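PDB 2GEN: probable transcriptional regulator, which probably acts as a TetR-family transcriptional regulator, binding DNA at cis-regulatory sites through a predicted helix-turn-helix motif. Local coordinates for residues 43-47 with 48-52. Residues are numbered along the deposited sequence; the frame is centred on the assembly and turned at random.
Sequences SLYHH and FGNKE
Y45 lays one face of its ring over the backbone that leaves the helix: G49 C sits 3.9 Å above the ring plane, over the centre, and N50 N is offset toward the rim. At the far end of the ring the phenol oxygen reaches the next side chain, with Y45 OH 3.3 Å from N50 CB. Ring and amide planes stand nearly perpendicular, 82° apart, which rules out stacking; the tyrosine meets the asparagine at its CB. The second flat group, the F48 ring, has H47 CB near the rim of one face, and on that same side H47 O comes 3.5 Å from F48 CD1. With F48 CG set anti to its own carbonyl carbon (chi1 -63°), this ring turns toward helices 9-23 and 51-76, touching L13 and I54 among others.

On the backbone, one acceptor serves two successive amides. L44 O takes F48 N at 3.0 Å, a helical i to i+4 bond from well above the carbonyl plane, and also G49 N at 2.9 Å, much closer to that plane. The forked bond holds the exit of the helix as F48 leaves helical geometry. G49, at phi 156°, takes an extended backbone shape, and N50 then begins the next helix as N-cap, its OD1 accepting from R53 N. On the inner side, L44 packs against I12 and against I30 and I33 of helix 30-37.

A tight turn thus joins the end of helix 41-47, the probable DNA-recognition helix of the predicted helix-turn-helix, to the long helix 51-76, through the Tyr-x-His-Phe signature (Y45, H47, F48), followed here by G49, N50 and K51, as in TetR-family DNA-binding domains.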
loop_
_atom_site.group_PDB
_atom_site.type_symbol
_atom_site.label_atom_id
_atom_site.label_comp_id
_atom_site.label_asym_id
_atom_site.label_seq_id
_atom_site.Cartn_x
_atom_site.Cartn_y
_atom_site.Cartn_z
ATOM N N SER A 43 9.425 30.157 -17.804
ATOM C CA SER A 43 8.819 29.051 -18.552
ATOM C C SER A 43 8.162 27.993 -17.640
ATOM O O SER A 43 7.042 27.539 -17.911
ATOM C CB SER A 43 9.862 28.418 -19.464
ATOM O OG SER A 43 9.281 27.390 -20.226
ATOM N N LEU A 44 8.851 27.617 -16.563
ATOM C CA LEU A 44 8.321 26.677 -15.587
ATOM C C LEU A 44 7.010 27.181 -15.001
ATOM O O LEU A 44 6.076 26.409 -14.762
ATOM C CB LEU A 44 9.341 26.431 -14.475
ATOM C CG LEU A 44 10.635 25.686 -14.819
ATOM C CD1 LEU A 44 11.563 25.597 -13.612
ATOM C CD2 LEU A 44 10.316 24.272 -15.328
ATOM N N TYR A 45 6.931 28.489 -14.778
ATOM C CA TYR A 45 5.704 29.090 -14.296
ATOM C C TYR A 45 4.630 29.157 -15.395
ATOM O O TYR A 45 3.440 28.982 -15.109
ATOM C CB TYR A 45 5.982 30.479 -13.679
ATOM C CG TYR A 45 6.259 30.446 -12.187
ATOM C CD1 TYR A 45 7.541 30.168 -11.700
ATOM C CD2 TYR A 45 5.237 30.672 -11.266
ATOM C CE1 TYR A 45 7.800 30.131 -10.318
ATOM C CE2 TYR A 45 5.483 30.647 -9.890
ATOM C CZ TYR A 45 6.775 30.382 -9.423
ATOM O OH TYR A 45 7.007 30.355 -8.056
ATOM N N HIS A 46 5.044 29.407 -16.641
ATOM C CA HIS A 46 4.086 29.522 -17.744
ATOM C C HIS A 46 3.390 28.189 -18.010
ATOM O O HIS A 46 2.158 28.128 -18.085
ATOM C CB HIS A 46 4.740 30.048 -19.029
ATOM C CG HIS A 46 3.755 30.316 -20.127
ATOM N ND1 HIS A 46 3.672 29.535 -21.260
ATOM C CD2 HIS A 46 2.792 31.262 -20.252
ATOM C CE1 HIS A 46 2.710 29.996 -22.042
ATOM N NE2 HIS A 46 2.157 31.039 -21.452
ATOM N N HIS A 47 4.191 27.133 -18.132
ATOM C CA HIS A 47 3.675 25.779 -18.352
ATOM C C HIS A 47 2.897 25.280 -17.149
ATOM O O HIS A 47 1.771 24.783 -17.299
ATOM C CB HIS A 47 4.808 24.814 -18.682
ATOM C CG HIS A 47 5.494 25.111 -19.975
ATOM N ND1 HIS A 47 4.822 25.174 -21.179
ATOM C CD2 HIS A 47 6.795 25.364 -20.256
ATOM C CE1 HIS A 47 5.683 25.449 -22.145
ATOM N NE2 HIS A 47 6.885 25.565 -21.612
ATOM N N PHE A 48 3.480 25.423 -15.961
ATOM C CA PHE A 48 2.860 24.925 -14.743
ATOM C C PHE A 48 2.693 25.978 -13.641
ATOM O O PHE A 48 1.584 26.454 -13.418
ATOM C CB PHE A 48 3.634 23.714 -14.199
ATOM C CG PHE A 48 3.645 22.522 -15.127
ATOM C CD1 PHE A 48 2.455 21.900 -15.506
ATOM C CD2 PHE A 48 4.849 22.012 -15.611
ATOM C CE1 PHE A 48 2.462 20.786 -16.348
ATOM C CE2 PHE A 48 4.864 20.893 -16.457
ATOM C CZ PHE A 48 3.666 20.289 -16.827
ATOM N N GLY A 49 3.785 26.302 -12.952
ATOM C CA GLY A 49 3.746 27.060 -11.697
ATOM C C GLY A 49 4.982 26.770 -10.867
ATOM O O GLY A 49 6.036 26.447 -11.415
ATOM N N ASN A 50 4.868 26.875 -9.546
ATOM C CA ASN A 50 6.021 26.657 -8.662
ATOM C C ASN A 50 6.289 25.176 -8.426
ATOM O O ASN A 50 5.638 24.325 -9.055
ATOM C CB ASN A 50 5.845 27.385 -7.317
ATOM C CG ASN A 50 4.566 27.004 -6.594
ATOM O OD1 ASN A 50 4.111 25.850 -6.630
ATOM N ND2 ASN A 50 3.993 27.971 -5.906
ATOM N N LYS A 51 7.207 24.882 -7.507
ATOM C CA LYS A 51 7.587 23.503 -7.172
ATOM C C LYS A 51 6.390 22.649 -6.741
ATOM O O LYS A 51 6.227 21.521 -7.218
ATOM C CB LYS A 51 8.682 23.472 -6.099
ATOM C CG LYS A 51 9.152 22.068 -5.769
ATOM C CD LYS A 51 10.169 22.046 -4.683
ATOM C CE LYS A 51 9.559 21.885 -3.312
ATOM N NZ LYS A 51 10.659 21.827 -2.320
ATOM N N GLU A 52 5.549 23.192 -5.859
ATOM C CA GLU A 52 4.346 22.490 -5.394
ATOM C C GLU A 52 3.350 22.150 -6.515
ATOM O O GLU A 52 2.754 21.059 -6.516
ATOM C CB GLU A 52 3.636 23.287 -4.281
ATOM C CG GLU A 52 2.682 22.439 -3.433
ATOM C CD GLU A 52 3.391 21.318 -2.657
ATOM O OE1 GLU A 52 4.608 21.429 -2.367
ATOM O OE2 GLU A 52 2.726 20.310 -2.332
#